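Local structure of CBS domain-containing protein (Thermoplasma acidophilum DSM 1728, 1PVM) at residues R82-S90 with L106-G116; A98-E107 with D138-Y148. The protein is of unknown function but pairs two CBS domains, modules that commonly bind adenosine nucleotides in other proteins, with a metal-binding zinc-ribbon-like domain. All coordinates share one frame; numbering follows the deposited sequence.

Contact 1: residues R82-S90 with L106-G116; sequences RKPIPKVKS and LERCAVVDDPG. Unlike the reference sequence in segment 106-116: Pro115 (reference Ser).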
loop_
_atom_site.group_PDB
_atom_site.type_symbol
_atom_site.label_atom_id
_atom_site.label_comp_id
_atom_site.label_asym_id
_atom_site.label_seq_id
_atom_site.Cartn_x
_atom_site.Cartn_y
_atom_site.Cartn_z
ATOM N N ARG B 82 -6.941 11.063 3.142
ATOM C CA ARG B 82 -7.938 10.719 4.145
ATOM C C ARG B 82 -8.229 12.072 4.794
ATOM O O ARG B 82 -7.305 12.777 5.201
ATOM C CB ARG B 82 -7.363 9.782 5.215
ATOM C CG ARG B 82 -6.766 8.484 4.697
ATOM C CD ARG B 82 -7.737 7.757 3.809
ATOM N NE ARG B 82 -7.365 6.363 3.596
ATOM C CZ ARG B 82 -8.048 5.539 2.811
ATOM N NH1 ARG B 82 -9.122 5.980 2.171
ATOM N NH2 ARG B 82 -7.674 4.273 2.682
ATOM N N LYS B 83 -9.499 12.445 4.889
ATOM C CA LYS B 83 -9.851 13.718 5.501
ATOM C C LYS B 83 -11.202 13.605 6.198
ATOM O O LYS B 83 -12.098 12.929 5.702
ATOM C CB LYS B 83 -9.883 14.827 4.439
ATOM C CG LYS B 83 -10.895 14.639 3.315
ATOM C CD LYS B 83 -10.729 15.752 2.272
ATOM C CE LYS B 83 -11.728 15.634 1.126
ATOM N NZ LYS B 83 -11.441 16.638 0.054
ATOM N N PRO B 84 -11.352 14.235 7.379
ATOM C CA PRO B 84 -10.353 15.035 8.102
ATOM C C PRO B 84 -9.172 14.149 8.482
ATOM O O PRO B 84 -9.289 12.925 8.479
ATOM C CB PRO B 84 -11.111 15.519 9.338
ATOM C CG PRO B 84 -12.545 15.447 8.933
ATOM C CD PRO B 84 -12.616 14.187 8.128
ATOM N N ILE B 85 -8.046 14.759 8.826
ATOM C CA ILE B 85 -6.868 13.975 9.171
ATOM C C ILE B 85 -7.126 12.971 10.294
ATOM O O ILE B 85 -7.648 13.325 11.352
ATOM C CB ILE B 85 -5.660 14.896 9.552
ATOM C CG1 ILE B 85 -4.393 14.047 9.695
ATOM C CG2 ILE B 85 -5.951 15.672 10.838
ATOM C CD1 ILE B 85 -3.106 14.860 9.753
ATOM N N PRO B 86 -6.808 11.686 10.053
ATOM C CA PRO B 86 -7.010 10.653 11.081
ATOM C C PRO B 86 -6.002 10.951 12.183
ATOM O O PRO B 86 -4.837 11.227 11.894
ATOM C CB PRO B 86 -6.676 9.356 10.347
ATOM C CG PRO B 86 -7.000 9.670 8.916
ATOM C CD PRO B 86 -6.475 11.080 8.752
ATOM N N LYS B 87 -6.421 10.895 13.440
ATOM C CA LYS B 87 -5.478 11.216 14.501
ATOM C C LYS B 87 -5.839 10.689 15.882
ATOM O O LYS B 87 -6.998 10.378 16.164
ATOM C CB LYS B 87 -5.313 12.736 14.573
ATOM C CG LYS B 87 -6.573 13.472 15.019
ATOM C CD LYS B 87 -6.423 14.981 14.845
ATOM C CE LYS B 87 -7.504 15.738 15.603
ATOM N NZ LYS B 87 -8.861 15.274 15.242
ATOM N N VAL B 88 -4.818 10.585 16.729
ATOM C CA VAL B 88 -4.970 10.146 18.114
ATOM C C VAL B 88 -4.137 11.109 18.963
ATOM O O VAL B 88 -3.228 11.763 18.449
ATOM C CB VAL B 88 -4.443 8.703 18.344
ATOM C CG1 VAL B 88 -5.263 7.708 17.540
ATOM C CG2 VAL B 88 -2.964 8.612 17.982
ATOM N N LYS B 89 -4.459 11.213 20.248
ATOM C CA LYS B 89 -3.713 12.088 21.145
ATOM C C LYS B 89 -2.376 11.462 21.511
ATOM O O LYS B 89 -2.251 10.236 21.591
ATOM C CB LYS B 89 -4.522 12.375 22.408
ATOM C CG LYS B 89 -5.635 13.383 22.194
ATOM C CD LYS B 89 -5.058 14.758 21.858
ATOM C CE LYS B 89 -6.152 15.789 21.592
ATOM N NZ LYS B 89 -5.596 17.159 21.370
ATOM N N SER B 90 -1.378 12.313 21.745
ATOM C CA SER B 90 -0.032 11.860 22.079
ATOM C C SER B 90 0.069 11.039 23.360
ATOM O O SER B 90 1.053 10.328 23.558
ATOM C CB SER B 90 0.917 13.058 22.172
ATOM O OG SER B 90 0.518 13.943 23.204
ATOM N N LEU B 106 -7.563 1.762 9.176
ATOM C CA LEU B 106 -6.285 2.424 8.891
ATOM C C LEU B 106 -5.068 1.620 9.352
ATOM O O LEU B 106 -5.175 0.764 10.230
ATOM C CB LEU B 106 -6.243 3.789 9.593
ATOM C CG LEU B 106 -7.324 4.819 9.271
ATOM C CD1 LEU B 106 -7.255 5.966 10.278
ATOM C CD2 LEU B 106 -7.149 5.326 7.847
ATOM N N GLU B 107 -3.913 1.898 8.753
ATOM C CA GLU B 107 -2.681 1.245 9.179
ATOM C C GLU B 107 -1.707 2.311 9.696
ATOM O O GLU B 107 -0.581 2.009 10.093
ATOM C CB GLU B 107 -2.064 0.401 8.053
ATOM C CG GLU B 107 -2.023 1.041 6.681
ATOM C CD GLU B 107 -0.888 2.026 6.524
ATOM O OE1 GLU B 107 0.260 1.672 6.874
ATOM O OE2 GLU B 107 -1.142 3.145 6.035
ATOM N N ARG B 108 -2.171 3.561 9.702
ATOM C CA ARG B 108 -1.389 4.689 10.214
ATOM C C ARG B 108 -2.287 5.901 10.434
ATOM O O ARG B 108 -3.365 5.996 9.857
ATOM C CB ARG B 108 -0.257 5.062 9.254
ATOM C CG ARG B 108 -0.668 5.801 7.985
ATOM C CD ARG B 108 0.557 5.961 7.085
ATOM N NE ARG B 108 1.075 4.652 6.686
ATOM C CZ ARG B 108 2.347 4.379 6.415
ATOM N NH1 ARG B 108 3.281 5.320 6.494
ATOM N NH2 ARG B 108 2.686 3.148 6.064
ATOM N N CYS B 109 -1.842 6.821 11.284
ATOM C CA CYS B 109 -2.597 8.033 11.556
ATOM C C CYS B 109 -1.663 9.058 12.171
ATOM O O CYS B 109 -0.543 8.732 12.559
ATOM C CB CYS B 109 -3.766 7.754 12.513
ATOM S SG CYS B 109 -3.292 7.321 14.208
ATOM N N ALA B 110 -2.123 10.300 12.253
ATOM C CA ALA B 110 -1.315 11.359 12.830
ATOM C C ALA B 110 -1.465 11.324 14.341
ATOM O O ALA B 110 -2.396 10.718 14.869
ATOM C CB ALA B 110 -1.765 12.716 12.293
ATOM N N VAL B 111 -0.525 11.959 15.028
ATOM C CA VAL B 111 -0.560 12.049 16.480
ATOM C C VAL B 111 -0.581 13.543 16.771
ATOM O O VAL B 111 0.228 14.292 16.220
ATOM C CB VAL B 111 0.698 11.427 17.119
ATOM C CG1 VAL B 111 0.643 11.584 18.637
ATOM C CG2 VAL B 111 0.811 9.954 16.728
ATOM N N VAL B 112 -1.523 13.984 17.603
ATOM C CA VAL B 112 -1.617 15.400 17.941
ATOM C C VAL B 112 -1.412 15.597 19.436
ATOM O O VAL B 112 -1.730 14.709 20.235
ATOM C CB VAL B 112 -2.999 16.008 17.536
ATOM C CG1 VAL B 112 -3.142 16.011 16.020
ATOM C CG2 VAL B 112 -4.147 15.218 18.177
ATOM N N ASP B 113 -0.859 16.745 19.814
ATOM C CA ASP B 113 -0.660 17.025 21.229
ATOM C C ASP B 113 -1.908 17.708 21.782
ATOM O O ASP B 113 -2.870 17.961 21.051
ATOM C CB ASP B 113 0.575 17.908 21.465
ATOM C CG ASP B 113 0.501 19.243 20.743
ATOM O OD1 ASP B 113 -0.594 19.627 20.277
ATOM O OD2 ASP B 113 1.550 19.923 20.655
ATOM N N ASP B 114 -1.885 17.996 23.079
ATOM C CA ASP B 114 -3.004 18.640 23.754
ATOM C C ASP B 114 -3.516 19.866 22.985
ATOM O O ASP B 114 -4.711 19.976 22.712
ATOM C CB ASP B 114 -2.578 19.013 25.178
ATOM C CG ASP B 114 -3.729 19.496 26.025
ATOM O OD1 ASP B 114 -4.155 20.658 25.856
ATOM O OD2 ASP B 114 -4.212 18.708 26.861
ATOM N N PRO B 115 -2.620 20.800 22.618
ATOM C CA PRO B 115 -3.004 22.008 21.876
ATOM C C PRO B 115 -3.606 21.719 20.498
ATOM O O PRO B 115 -4.187 22.603 19.872
ATOM C CB PRO B 115 -1.692 22.779 21.766
ATOM C CG PRO B 115 -0.943 22.349 22.978
ATOM C CD PRO B 115 -1.202 20.871 23.011
ATOM N N GLY B 116 -3.443 20.492 20.014
ATOM C CA GLY B 116 -4.003 20.140 18.719
ATOM C C GLY B 116 -3.035 20.134 17.552
ATOM O O GLY B 116 -3.440 19.910 16.414
#
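Val88 pairs with Val111, side chains on one face of the sheet, where strands 87-89 and 108-112 run parallel in a CBS-domain beta-alpha-beta unit. The backbone ladder has four bonds: Ala110 N to Pro86 O, Val88 N to Ala110 O, Val112 N to Val88 O (2.9 Å, N-H...O 165°) and Ser90 N to Val112 O. Proline suits position 86, where its carbonyl alone joins the ladder.

Apolar contacts flank it. The Leu106 and Pro86 side chains cross at about a right angle, Leu106 CD1 pressing on Pro86 CB at 3.4 Å, tighter than usual. Ala110, small enough to accept Ile85, meets its CD1 through CB at 3.6 Å. On the Val88 side, the sulfur of Cys109 lies 3.9 Å from Val88 CG1.

The polar contact is at the far end. Lys89, bent at chi2 (-66°), carries its methylenes past Val112 CG2 and donates from NZ to Asp113 O (2.9 Å) and weakly to Asp114 O. Gly116 N reaches Asp113 O from the opposite face, closing a type I turn.

Helix 94-104 covers the Val88 and Cys109 side through Tyr100 and Leu101, while strand 118-123 runs antiparallel to 108-112 along its other edge.

Contact 2: residues A98-E107 with D138-Y148; sequences AAYLSENGLE and DILLSHRTKDY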
loop_
_atom_site.group_PDB
_atom_site.type_symbol
_atom_site.label_atom_id
_atom_site.label_comp_id
_atom_site.label_asym_id
_atom_site.label_seq_id
_atom_site.Cartn_x
_atom_site.Cartn_y
_atom_site.Cartn_z
ATOM N N ALA B 98 -4.307 1.220 18.536
ATOM C CA ALA B 98 -4.678 0.038 17.770
ATOM C C ALA B 98 -6.187 0.017 17.522
ATOM O O ALA B 98 -6.640 -0.217 16.397
ATOM C CB ALA B 98 -4.248 -1.222 18.514
ATOM N N ALA B 99 -6.963 0.256 18.576
ATOM C CA ALA B 99 -8.417 0.266 18.462
ATOM C C ALA B 99 -8.890 1.348 17.491
ATOM O O ALA B 99 -9.830 1.132 16.724
ATOM C CB ALA B 99 -9.043 0.483 19.833
ATOM N N TYR B 100 -8.240 2.511 17.525
ATOM C CA TYR B 100 -8.608 3.612 16.636
ATOM C C TYR B 100 -8.328 3.244 15.183
ATOM O O TYR B 100 -9.167 3.441 14.308
ATOM C CB TYR B 100 -7.828 4.882 16.985
ATOM C CG TYR B 100 -8.095 6.022 16.022
ATOM C CD1 TYR B 100 -9.275 6.767 16.092
ATOM C CD2 TYR B 100 -7.184 6.328 15.012
ATOM C CE1 TYR B 100 -9.539 7.793 15.175
ATOM C CE2 TYR B 100 -7.437 7.349 14.090
ATOM C CZ TYR B 100 -8.614 8.074 14.178
ATOM O OH TYR B 100 -8.857 9.078 13.267
ATOM N N LEU B 101 -7.140 2.716 14.926
ATOM C CA LEU B 101 -6.786 2.335 13.569
ATOM C C LEU B 101 -7.724 1.248 13.041
ATOM O O LEU B 101 -8.253 1.363 11.940
ATOM C CB LEU B 101 -5.338 1.844 13.518
ATOM C CG LEU B 101 -4.242 2.866 13.848
ATOM C CD1 LEU B 101 -2.884 2.173 13.822
ATOM C CD2 LEU B 101 -4.271 4.014 12.852
ATOM N N SER B 102 -7.933 0.203 13.835
ATOM C CA SER B 102 -8.802 -0.909 13.440
ATOM C C SER B 102 -10.241 -0.465 13.156
ATOM O O SER B 102 -10.864 -0.907 12.185
ATOM C CB SER B 102 -8.794 -1.983 14.533
ATOM O OG SER B 102 -9.570 -3.101 14.145
ATOM N N GLU B 103 -10.761 0.409 14.012
ATOM C CA GLU B 103 -12.115 0.944 13.875
ATOM C C GLU B 103 -12.306 1.679 12.542
ATOM O O GLU B 103 -13.398 1.671 11.961
ATOM C CB GLU B 103 -12.394 1.891 15.053
ATOM C CG GLU B 103 -13.570 2.852 14.896
ATOM C CD GLU B 103 -14.914 2.156 14.745
ATOM O OE1 GLU B 103 -15.051 1.000 15.205
ATOM O OE2 GLU B 103 -15.844 2.779 14.178
ATOM N N ASN B 104 -11.229 2.293 12.057
ATOM C CA ASN B 104 -11.257 3.062 10.819
ATOM C C ASN B 104 -10.616 2.389 9.608
ATOM O O ASN B 104 -10.534 2.992 8.538
ATOM C CB ASN B 104 -10.588 4.417 11.063
ATOM C CG ASN B 104 -11.409 5.315 11.966
ATOM O OD1 ASN B 104 -12.404 5.895 11.535
ATOM N ND2 ASN B 104 -11.009 5.419 13.231
ATOM N N GLY B 105 -10.169 1.148 9.771
ATOM C CA GLY B 105 -9.533 0.442 8.671
ATOM C C GLY B 105 -8.208 1.060 8.252
ATOM O O GLY B 105 -7.766 0.895 7.114
ATOM N N LEU B 106 -7.563 1.762 9.176
ATOM C CA LEU B 106 -6.285 2.424 8.891
ATOM C C LEU B 106 -5.068 1.620 9.352
ATOM O O LEU B 106 -5.175 0.764 10.230
ATOM C CB LEU B 106 -6.243 3.789 9.593
ATOM C CG LEU B 106 -7.324 4.819 9.271
ATOM C CD1 LEU B 106 -7.255 5.966 10.278
ATOM C CD2 LEU B 106 -7.149 5.326 7.847
ATOM N N GLU B 107 -3.913 1.898 8.753
ATOM C CA GLU B 107 -2.681 1.245 9.179
ATOM C C GLU B 107 -1.707 2.311 9.696
ATOM O O GLU B 107 -0.581 2.009 10.093
ATOM C CB GLU B 107 -2.064 0.401 8.053
ATOM C CG GLU B 107 -2.023 1.041 6.681
ATOM C CD GLU B 107 -0.888 2.026 6.524
ATOM O OE1 GLU B 107 0.260 1.672 6.874
ATOM O OE2 GLU B 107 -1.142 3.145 6.035
ATOM N N ASP B 138 -5.672 -8.080 13.950
ATOM C CA ASP B 138 -6.913 -7.315 13.893
ATOM C C ASP B 138 -6.765 -6.091 12.992
ATOM O O ASP B 138 -7.594 -5.854 12.116
ATOM C CB ASP B 138 -7.328 -6.859 15.293
ATOM C CG ASP B 138 -8.510 -5.901 15.263
ATOM O OD1 ASP B 138 -9.585 -6.295 14.765
ATOM O OD2 ASP B 138 -8.363 -4.753 15.728
ATOM N N ILE B 139 -5.716 -5.308 13.220
ATOM C CA ILE B 139 -5.467 -4.118 12.410
ATOM C C ILE B 139 -5.305 -4.506 10.939
ATOM O O ILE B 139 -5.859 -3.850 10.053
ATOM C CB ILE B 139 -4.194 -3.382 12.887
ATOM C CG1 ILE B 139 -4.419 -2.818 14.291
ATOM C CG2 ILE B 139 -3.828 -2.260 11.912
ATOM C CD1 ILE B 139 -3.179 -2.169 14.899
ATOM N N LEU B 140 -4.555 -5.577 10.685
ATOM C CA LEU B 140 -4.338 -6.041 9.317
ATOM C C LEU B 140 -5.645 -6.440 8.632
ATOM O O LEU B 140 -5.877 -6.082 7.475
ATOM C CB LEU B 140 -3.355 -7.217 9.300
ATOM C CG LEU B 140 -1.902 -6.855 9.624
ATOM C CD1 LEU B 140 -1.083 -8.123 9.811
ATOM C CD2 LEU B 140 -1.328 -5.994 8.502
ATOM N N LEU B 141 -6.500 -7.165 9.348
ATOM C CA LEU B 141 -7.784 -7.587 8.790
ATOM C C LEU B 141 -8.716 -6.396 8.580
ATOM O O LEU B 141 -9.418 -6.305 7.564
ATOM C CB LEU B 141 -8.453 -8.615 9.708
ATOM C CG LEU B 141 -7.782 -9.992 9.731
ATOM C CD1 LEU B 141 -8.491 -10.893 10.729
ATOM C CD2 LEU B 141 -7.819 -10.605 8.337
ATOM N N SER B 142 -8.724 -5.476 9.536
ATOM C CA SER B 142 -9.579 -4.300 9.420
ATOM C C SER B 142 -9.141 -3.392 8.277
ATOM O O SER B 142 -9.975 -2.762 7.630
ATOM C CB SER B 142 -9.586 -3.510 10.729
ATOM O OG SER B 142 -10.296 -4.211 11.736
ATOM N N HIS B 143 -7.837 -3.322 8.026
ATOM C CA HIS B 143 -7.331 -2.478 6.947
ATOM C C HIS B 143 -7.711 -3.034 5.580
ATOM O O HIS B 143 -7.910 -2.283 4.623
ATOM C CB HIS B 143 -5.812 -2.343 7.045
ATOM C CG HIS B 143 -5.214 -1.480 5.977
ATOM N ND1 HIS B 143 -5.583 -0.165 5.788
ATOM C CD2 HIS B 143 -4.278 -1.748 5.037
ATOM C CE1 HIS B 143 -4.901 0.340 4.775
ATOM N NE2 HIS B 143 -4.103 -0.600 4.302
ATOM N N ARG B 144 -7.814 -4.355 5.484
ATOM C CA ARG B 144 -8.184 -4.980 4.220
ATOM C C ARG B 144 -9.674 -4.842 3.920
ATOM O O ARG B 144 -10.074 -4.630 2.774
ATOM C CB ARG B 144 -7.827 -6.466 4.237
ATOM C CG ARG B 144 -8.210 -7.191 2.953
ATOM C CD ARG B 144 -7.591 -8.576 2.881
ATOM N NE ARG B 144 -8.389 -9.601 3.549
ATOM C CZ ARG B 144 -9.598 -9.987 3.150
ATOM N NH1 ARG B 144 -10.163 -9.428 2.086
ATOM N NH2 ARG B 144 -10.238 -10.952 3.800
ATOM N N THR B 145 -10.489 -4.931 4.963
ATOM C CA THR B 145 -11.936 -4.904 4.811
ATOM C C THR B 145 -12.687 -3.593 5.016
ATOM O O THR B 145 -13.775 -3.412 4.469
ATOM C CB THR B 145 -12.554 -5.958 5.734
ATOM O OG1 THR B 145 -12.120 -5.717 7.075
ATOM C CG2 THR B 145 -12.101 -7.355 5.322
ATOM N N LYS B 146 -12.126 -2.678 5.797
ATOM C CA LYS B 146 -12.808 -1.413 6.051
ATOM C C LYS B 146 -12.137 -0.228 5.376
ATOM O O LYS B 146 -10.944 -0.255 5.077
ATOM C CB LYS B 146 -12.883 -1.148 7.555
ATOM C CG LYS B 146 -13.440 -2.287 8.387
ATOM C CD LYS B 146 -13.310 -1.941 9.859
ATOM C CE LYS B 146 -13.570 -3.131 10.751
ATOM N NZ LYS B 146 -13.220 -2.821 12.166
ATOM N N ASP B 147 -12.923 0.819 5.150
ATOM C CA ASP B 147 -12.438 2.038 4.520
ATOM C C ASP B 147 -12.864 3.264 5.328
ATOM O O ASP B 147 -14.012 3.381 5.753
ATOM C CB ASP B 147 -12.950 2.133 3.074
ATOM C CG ASP B 147 -14.438 1.832 2.951
ATOM O OD1 ASP B 147 -14.856 0.712 3.322
ATOM O OD2 ASP B 147 -15.194 2.711 2.478
ATOM N N TYR B 148 -11.910 4.163 5.543
ATOM C CA TYR B 148 -12.108 5.393 6.308
ATOM C C TYR B 148 -13.255 6.249 5.776
ATOM O O TYR B 148 -13.379 6.436 4.572
ATOM C CB TYR B 148 -10.809 6.205 6.263
ATOM C CG TYR B 148 -10.778 7.441 7.140
ATOM C CD1 TYR B 148 -10.702 7.337 8.527
ATOM C CD2 TYR B 148 -10.783 8.721 6.574
ATOM C CE1 TYR B 148 -10.623 8.477 9.333
ATOM C CE2 TYR B 148 -10.705 9.869 7.373
ATOM C CZ TYR B 148 -10.622 9.737 8.748
ATOM O OH TYR B 148 -10.508 10.854 9.536
HETATM O O HOH W 1 -15.543 -0.453 12.531
HETATM O O HOH W 2 -9.217 3.095 5.733
HETATM O O HOH W 3 -7.071 -1.286 10.368
#
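Gly105 and His143 bring their CA atoms to 4.0 Å where helices 98-104 and 138-145 pack nearly parallel, at 26° and with axes 8.1 Å apart. Helix 94-104 is the crossover helix of a CBS-domain beta-alpha-beta unit, and the last helix of the chain, 133-145, packs on it. The first helix ends in a Schellman motif at Gly105, whose positive phi and close backbone suit glycine: a CB would run into Lys146 O. Beyond the second helix, the chain turns along this end, and one water receives a bond from Tyr148 N and donates to Asn104 O.

Small polar residues let the helices come close. The first torsion of Ser102 swings OG away from its own backbone N and across to the other helix, where it donates to Asp138 OD2 at 2.6 Å, from above the carboxylate plane; Ser142 OG lies 2.7 Å from Ser102 OG. The extended Lys146 chain passes Gly105 and brings NZ to Ser102 O (3.0 Å), above that carbonyl's plane, so a charged amine meets the C-terminal end of the helix. Farther back, Ile139 fills the apolar part of the interface, its CD1 against Ala98 CB.

Tyr148 lies alongside Asn104, with ring and amide planes 56° apart and Asn104 CB at the ring's edge; the Tyr148 hydroxyl hydrogen-bonds Pro84 O. Leu106 CD2 packs against Tyr148 CB. Glu107 CG covers one face of the imidazole of His143, 3.6 Å from the ring centroid, a CH-pi contact. An alanine in place of His143 would probably take the imidazole N-H from Gly105 O and leave the methylene of Glu107 without the ring face it rests on. The imidazole is turned so that ND1 donates to Gly105 O at 2.8 Å, with an N-H...O angle of 165° and the oxygen close to the ring plane.

In the fold
After the first CBS sequence repeat, the chain enters strand 87-89, passes through helix 94-104 and returns in strand 108-112; contact 1 closes this beta-alpha-beta crossover. Contact 2 closes a longer loop, from the end of that helix, through strands 108-112 and 118-123 and helix 124-127, to helix 133-145. Because 98-107 begins between the segments of contact 1 and runs into the second, while 138-148 follows both, the two contacts cross, sharing Leu106 and Glu107. They also touch directly, the hydroxyls of Tyr100 and Tyr148 reaching the backbone of 82-90. Sheet, crossover helix and C-terminal helix are thus tied together, just before the chain continues to the metal-binding cysteines.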